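Local coordinates for protein beta-1,3-1,4-glucanase (Caldicellulosiruptor sp. F32, PDB 5H4R) that hydrolyses mixed-linkage beta-1,3-1,4-glucans such as lichenan, as a glycoside hydrolase of family 5 with a TIM-barrel fold, at residues 59-64 with 74-79; 67-72 with 104-109. The protein carries 1 engineered substitution. All coordinates share one frame; numbering follows the deposited sequence.

Interaction 1: 59-64 with 74-79. With BGC (beta-D-glucopyranose), chain B.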
ATOM      1  N   ALA A  59      10.246   6.991   5.353  1.00  8.86           N
ATOM      2  CA  ALA A  59      10.632   8.358   5.663  1.00  9.78           C
ATOM      3  C   ALA A  59      11.719   8.814   4.695  1.00 13.22           C
ATOM      4  O   ALA A  59      12.654   8.079   4.377  1.00 12.64           O
ATOM      5  CB  ALA A  59      11.104   8.472   7.114  1.00 11.30           C
ATOM      6  N   ALA A  60      11.565  10.023   4.187  1.00 11.98           N
ATOM      7  CA  ALA A  60      12.466  10.511   3.155  1.00 12.37           C
ATOM      8  C   ALA A  60      12.447  12.026   3.189  1.00 16.00           C
ATOM      9  O   ALA A  60      11.379  12.639   3.276  1.00 14.37           O
ATOM     10  CB  ALA A  60      12.055   9.998   1.781  1.00 15.09           C
ATOM     11  N   PHE A  61      13.633  12.613   3.101  1.00 13.70           N
ATOM     12  CA  PHE A  61      13.813  14.051   3.160  1.00 14.72           C
ATOM     13  C   PHE A  61      15.286  14.335   2.922  1.00 16.34           C
ATOM     14  O   PHE A  61      16.141  13.459   3.084  1.00 16.04           O
ATOM     15  CB  PHE A  61      13.353  14.625   4.508  1.00 14.61           C
ATOM     16  CG  PHE A  61      13.843  13.864   5.701  1.00 14.35           C
ATOM     17  CD1 PHE A  61      15.076  14.158   6.263  1.00 17.29           C
ATOM     18  CD2 PHE A  61      13.055  12.892   6.283  1.00 13.46           C
ATOM     19  CE1 PHE A  61      15.530  13.468   7.379  1.00 22.77           C
ATOM     20  CE2 PHE A  61      13.493  12.193   7.399  1.00 15.01           C
ATOM     21  CZ  PHE A  61      14.736  12.492   7.946  1.00 19.54           C
ATOM     22  N   GLU A  62      15.569  15.564   2.518  1.00 17.42           N
ATOM     23  CA  GLU A  62      16.933  16.037   2.330  1.00 19.01           C
ATOM     24  C   GLU A  62      17.511  16.595   3.633  1.00 19.29           C
ATOM     25  O   GLU A  62      16.799  16.886   4.594  1.00 25.39           O
ATOM     26  CB  GLU A  62      16.959  17.112   1.248  1.00 28.81           C
ATOM     27  CG  GLU A  62      16.389  16.647  -0.075  1.00 26.42           C
ATOM     28  CD  GLU A  62      16.337  17.756  -1.110  1.00 66.74           C
ATOM     29  OE1 GLU A  62      16.410  18.944  -0.718  1.00 81.18           O
ATOM     30  OE2 GLU A  62      16.229  17.438  -2.317  1.00 77.46           O
ATOM     31  N   ASN A  63      18.830  16.730   3.649  1.00 23.09           N
ATOM     32  CA  ASN A  63      19.561  17.407   4.715  1.00 24.62           C
ATOM     33  C   ASN A  63      19.286  16.802   6.085  1.00 33.59           C
ATOM     34  O   ASN A  63      18.924  17.523   7.020  1.00 28.09           O
ATOM     35  CB  ASN A  63      19.211  18.895   4.735  1.00 36.42           C
ATOM     36  CG  ASN A  63      19.350  19.543   3.374  1.00 44.68           C
ATOM     37  OD1 ASN A  63      18.410  20.156   2.867  1.00 43.47           O
ATOM     38  ND2 ASN A  63      20.523  19.402   2.769  1.00 39.28           N
ATOM     39  N   PRO A  64      19.468  15.496   6.253  1.00 26.85           N
ATOM     40  CA  PRO A  64      19.297  14.904   7.581  1.00 20.59           C
ATOM     41  C   PRO A  64      20.287  15.498   8.562  1.00 23.64           C
ATOM     42  O   PRO A  64      21.446  15.753   8.225  1.00 27.44           O
ATOM     43  CB  PRO A  64      19.565  13.414   7.336  1.00 21.17           C
ATOM     44  CG  PRO A  64      20.452  13.397   6.161  1.00 31.14           C
ATOM     45  CD  PRO A  64      19.977  14.515   5.284  1.00 30.88           C
ATOM     46  N   THR A  74      13.604   5.764  11.924  1.00 12.79           N
ATOM     47  CA  THR A  74      12.914   6.277  13.100  1.00 11.56           C
ATOM     48  C   THR A  74      12.690   7.778  13.069  1.00 10.79           C
ATOM     49  O   THR A  74      12.105   8.325  14.009  1.00 13.70           O
ATOM     50  CB  THR A  74      13.691   5.891  14.363  1.00 17.53           C
ATOM     51  OG1 THR A  74      15.048   6.365  14.282  1.00 14.63           O
ATOM     52  CG2 THR A  74      13.708   4.388  14.490  1.00 15.58           C
ATOM     53  N   ALA A  75      13.110   8.451  12.002  1.00 10.86           N
ATOM     54  CA  ALA A  75      13.002   9.906  11.956  1.00 12.93           C
ATOM     55  C   ALA A  75      11.560  10.388  12.112  1.00 12.60           C
ATOM     56  O   ALA A  75      11.316  11.467  12.667  1.00 13.57           O
ATOM     57  CB  ALA A  75      13.576  10.427  10.644  1.00 13.99           C
ATOM     58  N   TRP A  76      10.603   9.652  11.554  1.00 10.73           N
ATOM     59  CA  TRP A  76       9.204  10.021  11.620  1.00 11.51           C
ATOM     60  C   TRP A  76       8.450   9.255  12.702  1.00 16.79           C
ATOM     61  O   TRP A  76       7.739   9.879  13.496  1.00 23.55           O
ATOM     62  CB  TRP A  76       8.544   9.818  10.246  1.00 11.35           C
ATOM     63  CG  TRP A  76       9.000  10.807   9.181  1.00 12.01           C
ATOM     64  CD1 TRP A  76       9.892  11.833   9.320  1.00 14.90           C
ATOM     65  CD2 TRP A  76       8.575  10.829   7.812  1.00 12.46           C
ATOM     66  NE1 TRP A  76      10.027  12.511   8.130  1.00 13.33           N
ATOM     67  CE2 TRP A  76       9.238  11.904   7.184  1.00 14.00           C
ATOM     68  CE3 TRP A  76       7.701  10.038   7.055  1.00 12.47           C
ATOM     69  CZ2 TRP A  76       9.052  12.208   5.838  1.00 14.35           C
ATOM     70  CZ3 TRP A  76       7.521  10.344   5.721  1.00 13.52           C
ATOM     71  CH2 TRP A  76       8.186  11.416   5.129  1.00 14.50           C
ATOM     72  N   CYS A  77       8.610   7.928  12.784  1.00 13.24           N
ATOM     73  CA  CYS A  77       7.807   7.140  13.720  1.00 12.17           C
ATOM     74  C   CYS A  77       8.396   7.111  15.120  1.00 14.57           C
ATOM     75  O   CYS A  77       7.666   6.820  16.078  1.00 15.47           O
ATOM     76  CB  CYS A  77       7.655   5.704  13.212  1.00 13.22           C
ATOM     77  SG  CYS A  77       9.191   4.753  13.181  1.00 12.49           S
ATOM     78  N   GLY A  78       9.689   7.409  15.255  1.00 12.37           N
ATOM     79  CA  GLY A  78      10.346   7.585  16.529  1.00 12.80           C
ATOM     80  C   GLY A  78      10.719   6.329  17.281  1.00 12.74           C
ATOM     81  O   GLY A  78      11.163   6.441  18.436  1.00 15.34           O
ATOM     82  N   VAL A  79      10.498   5.144  16.719  1.00 15.76           N
ATOM     83  CA  VAL A  79      10.707   3.890  17.448  1.00 13.61           C
ATOM     84  C   VAL A  79      11.296   2.870  16.488  1.00 10.88           C
ATOM     85  O   VAL A  79      10.740   2.636  15.421  1.00 14.67           O
ATOM     86  CB  VAL A  79       9.388   3.339  18.043  1.00 16.60           C
ATOM     87  CG1 VAL A  79       9.633   2.044  18.822  1.00 19.36           C
ATOM     88  CG2 VAL A  79       8.696   4.362  18.937  1.00 18.14           C
TER
HETATM   89  C2  BGC B   4       5.004  15.021   6.979  1.00 15.13           C
HETATM   90  C3  BGC B   4       6.328  15.513   7.561  1.00 21.36           C
HETATM   91  C4  BGC B   4       6.456  14.947   8.959  1.00 20.15           C
HETATM   92  C5  BGC B   4       6.252  13.422   8.937  1.00 20.53           C
HETATM   93  C6  BGC B   4       6.401  12.832  10.325  1.00 18.63           C
HETATM   94  C1  BGC B   4       4.878  13.499   7.082  1.00 11.76           C
HETATM   95  O2  BGC B   4       4.981  15.436   5.618  1.00 18.13           O
HETATM   96  O3  BGC B   4       6.322  16.955   7.613  1.00 18.25           O
HETATM   97  O4  BGC B   4       7.771  15.265   9.400  1.00 20.60           O
HETATM   98  O5  BGC B   4       4.934  13.150   8.456  1.00 12.34           O
HETATM   99  O6  BGC B   4       5.412  13.420  11.154  1.00 19.55           O
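An aromatic sugar platform of the glycan pocket is formed where Trp76 lies against Ala59 and Ala60. Both segments belong to the long connection between the first two barrel strands, 50-53 and 96-99. The indole is sandwiched. On one face Ala59 packs in, with CB 3.5 Å from Trp76 CD2. Its CA sits over the six-membered ring, 3.7 Å from the centroid and 12° off the normal, a CH-pi contact. The backbone N of Ala60 lies over the same face, also toward the rim. On the opposite face lies a glucose of the bound glycan. Its C5 is over the middle of the indole, and its C6 comes within 3.5 Å of Trp76 CG. Phe61 meets the pyrrole side, with CE2 3.6 Å from Trp76 NE1. The two rings are 28° from parallel but slid apart, so they barely overlap. Phe61 CG stands between its backbone N and carbonyl carbon (chi1 47°), which swings the ring toward 74-79. There Phe61 CZ is 3.6 Å from Ala75 CB, at the edge of the Phe61 ring. An alanine in place of Trp76 would probably strip the glucose of its flat apolar support and leave a gap beside Ala59. The contact is mainly apolar, without hydrogen bonds, though Ala60 O comes to 3.5 Å from Trp76 CZ2. The loop thus backs the indole and presents its other face to sugar C-H groups.

Interaction 2: 67-72 with 104-109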
ATOM      1  N   ASP A  67      24.099  11.463  10.994  1.00 27.70           N
ATOM      2  CA  ASP A  67      25.108  10.874  10.121  1.00 28.86           C
ATOM      3  C   ASP A  67      24.747   9.466   9.673  1.00 31.08           C
ATOM      4  O   ASP A  67      25.060   9.085   8.543  1.00 34.59           O
ATOM      5  CB  ASP A  67      26.461  10.832  10.833  1.00 34.62           C
ATOM      6  CG  ASP A  67      26.978  12.206  11.172  1.00 56.12           C
ATOM      7  OD1 ASP A  67      26.943  13.085  10.284  1.00 62.60           O
ATOM      8  OD2 ASP A  67      27.413  12.406  12.326  1.00 59.98           O
ATOM      9  N   ASP A  68      24.100   8.692  10.537  1.00 24.91           N
ATOM     10  CA  ASP A  68      23.779   7.291  10.262  1.00 22.20           C
ATOM     11  C   ASP A  68      22.486   7.201   9.451  1.00 19.04           C
ATOM     12  O   ASP A  68      21.405   7.492   9.969  1.00 20.19           O
ATOM     13  CB  ASP A  68      23.641   6.538  11.584  1.00 28.81           C
ATOM     14  CG  ASP A  68      23.506   5.034  11.403  1.00 29.42           C
ATOM     15  OD1 ASP A  68      23.246   4.564  10.271  1.00 23.84           O
ATOM     16  OD2 ASP A  68      23.660   4.315  12.418  1.00 29.08           O
ATOM     17  N   GLU A  69      22.581   6.755   8.188  1.00 19.36           N
ATOM     18  CA  GLU A  69      21.396   6.687   7.337  1.00 18.90           C
ATOM     19  C   GLU A  69      20.332   5.755   7.895  1.00 17.40           C
ATOM     20  O   GLU A  69      19.171   5.873   7.510  1.00 14.37           O
ATOM     21  CB  GLU A  69      21.757   6.229   5.918  1.00 20.24           C
ATOM     22  CG  GLU A  69      22.116   4.761   5.820  1.00 21.31           C
ATOM     23  CD  GLU A  69      22.531   4.365   4.440  1.00 27.07           C
ATOM     24  OE1 GLU A  69      21.758   4.614   3.492  1.00 20.18           O
ATOM     25  OE2 GLU A  69      23.628   3.797   4.305  1.00 23.64           O
ATOM     26  N   LEU A  70      20.684   4.830   8.791  1.00 13.67           N
ATOM     27  CA  LEU A  70      19.661   3.960   9.348  1.00 14.79           C
ATOM     28  C   LEU A  70      18.665   4.730  10.204  1.00 15.42           C
ATOM     29  O   LEU A  70      17.554   4.244  10.421  1.00 12.70           O
ATOM     30  CB  LEU A  70      20.307   2.831  10.151  1.00 15.13           C
ATOM     31  CG  LEU A  70      21.149   1.815   9.382  1.00 27.90           C
ATOM     32  CD1 LEU A  70      21.400   0.602  10.260  1.00 22.79           C
ATOM     33  CD2 LEU A  70      20.486   1.391   8.110  1.00 18.68           C
ATOM     34  N   LEU A  71      19.026   5.928  10.679  1.00 15.08           N
ATOM     35  CA  LEU A  71      18.096   6.730  11.461  1.00 13.59           C
ATOM     36  C   LEU A  71      16.915   7.246  10.642  1.00 14.18           C
ATOM     37  O   LEU A  71      15.958   7.753  11.229  1.00 14.35           O
ATOM     38  CB  LEU A  71      18.865   7.882  12.129  1.00 16.66           C
ATOM     39  CG  LEU A  71      19.878   7.405  13.174  1.00 22.92           C
ATOM     40  CD1 LEU A  71      20.772   8.534  13.662  1.00 31.69           C
ATOM     41  CD2 LEU A  71      19.190   6.760  14.347  1.00 26.24           C
ATOM     42  N   TYR A  72      16.926   7.098   9.311  1.00 12.62           N
ATOM     43  CA  TYR A  72      15.701   7.348   8.560  1.00 12.10           C
ATOM     44  C   TYR A  72      14.574   6.446   9.051  1.00 12.86           C
ATOM     45  O   TYR A  72      13.416   6.855   9.046  1.00 10.85           O
ATOM     46  CB  TYR A  72      15.922   7.147   7.059  1.00 12.41           C
ATOM     47  CG  TYR A  72      16.422   8.396   6.346  1.00 11.89           C
ATOM     48  CD1 TYR A  72      15.536   9.381   5.905  1.00 16.08           C
ATOM     49  CD2 TYR A  72      17.775   8.602   6.140  1.00 14.18           C
ATOM     50  CE1 TYR A  72      16.004  10.524   5.251  1.00 15.76           C
ATOM     51  CE2 TYR A  72      18.239   9.727   5.506  1.00 13.44           C
ATOM     52  CZ  TYR A  72      17.366  10.695   5.074  1.00 14.86           C
ATOM     53  OH  TYR A  72      17.897  11.806   4.430  1.00 15.03           O
ATOM     54  N   HIS A 104      15.563   6.521  -2.234  1.00  9.72           N
ATOM     55  CA  HIS A 104      16.384   7.532  -2.905  1.00 11.47           C
ATOM     56  C   HIS A 104      17.382   8.214  -1.978  1.00 10.46           C
ATOM     57  O   HIS A 104      18.378   8.764  -2.481  1.00 14.02           O
ATOM     58  CB  HIS A 104      15.504   8.576  -3.614  1.00 10.51           C
ATOM     59  CG  HIS A 104      14.905   9.613  -2.713  1.00 10.86           C
ATOM     60  ND1 HIS A 104      13.624   9.508  -2.209  1.00 13.08           N
ATOM     61  CD2 HIS A 104      15.385  10.798  -2.269  1.00 14.52           C
ATOM     62  CE1 HIS A 104      13.353  10.571  -1.476  1.00 12.95           C
ATOM     63  NE2 HIS A 104      14.401  11.374  -1.499  1.00 13.40           N
ATOM     64  N   ASN A 105      17.173   8.196  -0.652  1.00 11.27           N
ATOM     65  CA  ASN A 105      18.176   8.718   0.267  1.00 11.28           C
ATOM     66  C   ASN A 105      19.228   7.687   0.616  1.00 12.61           C
ATOM     67  O   ASN A 105      20.063   7.946   1.495  1.00 14.97           O
ATOM     68  CB  ASN A 105      17.535   9.225   1.568  1.00 10.96           C
ATOM     69  CG  ASN A 105      16.626  10.408   1.355  1.00 12.97           C
ATOM     70  OD1 ASN A 105      15.443  10.351   1.695  1.00 16.45           O
ATOM     71  ND2 ASN A 105      17.162  11.490   0.802  1.00 15.99           N
ATOM     72  N   HIS A 106      19.229   6.550  -0.089  1.00 12.70           N
ATOM     73  CA  HIS A 106      20.079   5.419   0.238  1.00 13.91           C
ATOM     74  C   HIS A 106      20.764   4.840  -0.995  1.00 14.48           C
ATOM     75  O   HIS A 106      21.174   3.674  -0.977  1.00 14.65           O
ATOM     76  CB  HIS A 106      19.238   4.352   0.932  1.00 10.65           C
ATOM     77  CG  HIS A 106      18.474   4.887   2.099  1.00 12.56           C
ATOM     78  ND1 HIS A 106      19.076   5.165   3.308  1.00 14.74           N
ATOM     79  CD2 HIS A 106      17.171   5.239   2.234  1.00 12.87           C
ATOM     80  CE1 HIS A 106      18.176   5.662   4.140  1.00 11.13           C
ATOM     81  NE2 HIS A 106      17.007   5.712   3.514  1.00 11.12           N
ATOM     82  N   VAL A 107      20.907   5.633  -2.060  1.00 12.70           N
ATOM     83  CA  VAL A 107      21.545   5.173  -3.280  1.00 13.06           C
ATOM     84  C   VAL A 107      22.690   6.110  -3.636  1.00 18.44           C
ATOM     85  O   VAL A 107      22.689   7.302  -3.310  1.00 18.29           O
ATOM     86  CB  VAL A 107      20.539   5.071  -4.451  1.00 13.50           C
ATOM     87  CG1 VAL A 107      19.526   4.004  -4.155  1.00 15.63           C
ATOM     88  CG2 VAL A 107      19.874   6.414  -4.724  1.00 16.46           C
ATOM     89  N   THR A 108      23.703   5.540  -4.275  1.00 14.39           N
ATOM     90  CA  THR A 108      24.846   6.314  -4.712  1.00 17.06           C
ATOM     91  C   THR A 108      25.234   5.851  -6.104  1.00 22.35           C
ATOM     92  O   THR A 108      24.913   4.739  -6.523  1.00 17.10           O
ATOM     93  CB  THR A 108      26.033   6.163  -3.752  1.00 26.45           C
ATOM     94  OG1 THR A 108      26.496   4.811  -3.780  1.00 25.63           O
ATOM     95  CG2 THR A 108      25.637   6.507  -2.330  1.00 27.22           C
ATOM     96  N   GLY A 109      25.922   6.726  -6.825  1.00 24.24           N
ATOM     97  CA  GLY A 109      26.437   6.380  -8.130  1.00 23.48           C
ATOM     98  C   GLY A 109      25.407   6.480  -9.239  1.00 22.89           C
ATOM     99  O   GLY A 109      24.190   6.562  -9.024  1.00 30.68           O
TER
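Glu69 takes the N-H of His106 on its anti lone pair, the one turned away from the other carboxylate oxygen. The His106 ND1 to Glu69 OE1 distance is 2.7 Å, and the bond is nearly straight at 166°. The acceptor lies in the imidazole plane, and the carboxylate is almost coplanar with the ring. This His-carboxylate pair joins two beta-alpha loops of the TIM barrel, one after strand 50-53 and one after strand 96-99. Glu69 CG sits between its backbone N and carbonyl carbon (chi1 73°). The chain then runs extended, which carries the carboxylate across to His106. Its other oxygen, OE2, is hydrogen-bonded to Ser115 OG, so both ends of the group are held and its rotation is fixed. The negative charge probably favours keeping the proton on ND1.

Tyr72 packs against the same loop. The edge of His106 is turned toward the Tyr72 face in an offset edge-to-face pair, with ring centroids 5.1 Å apart and planes at 81°. Trp118, on helix 116-131, stacks on His106. Asn105 also lies over the Tyr72 ring, with CB 4.2 Å from the centroid in a CH-pi contact. Its amide is turned almost parallel to the phenol, which brings Asn105 OD1 to 3.6 Å from Tyr72 CE1. The Tyr72 hydroxyl is hydrogen-bonded to Phe61 O.

An Asx turn at Asp68 precedes the short 3-10 segment 69-71. Asp68 OD1 accepts from Leu70 N at 3.0 Å, from above the carboxylate plane. Glu69 O, which accepts from Tyr72 N in the 3-10 turn, also lies in the His106 ring plane, 3.5 Å from His106 CE1.

How the interactions relate
The two interactions are neighbours, with centres about 11 Å apart, and their segments alternate along the chain. Phe61 of interaction 1 ties them together. Its O is 2.8 Å from Tyr72 OH, and its N is 3.2 Å from Asn105 OD1; both are probable hydrogen bonds. Tyr72 and Asn105 of interaction 2 therefore hold both polar backbone atoms of the residue whose ring borders Trp76. Ala59 CB also packs 3.4 Å from Tyr72 O. Interaction 1 touches the bound glycan directly. Interaction 2 is a layer further out, with the Tyr72 side chain about 10 Å from a glucose. It is consistent with a second shell behind the loop that backs the sugar platform.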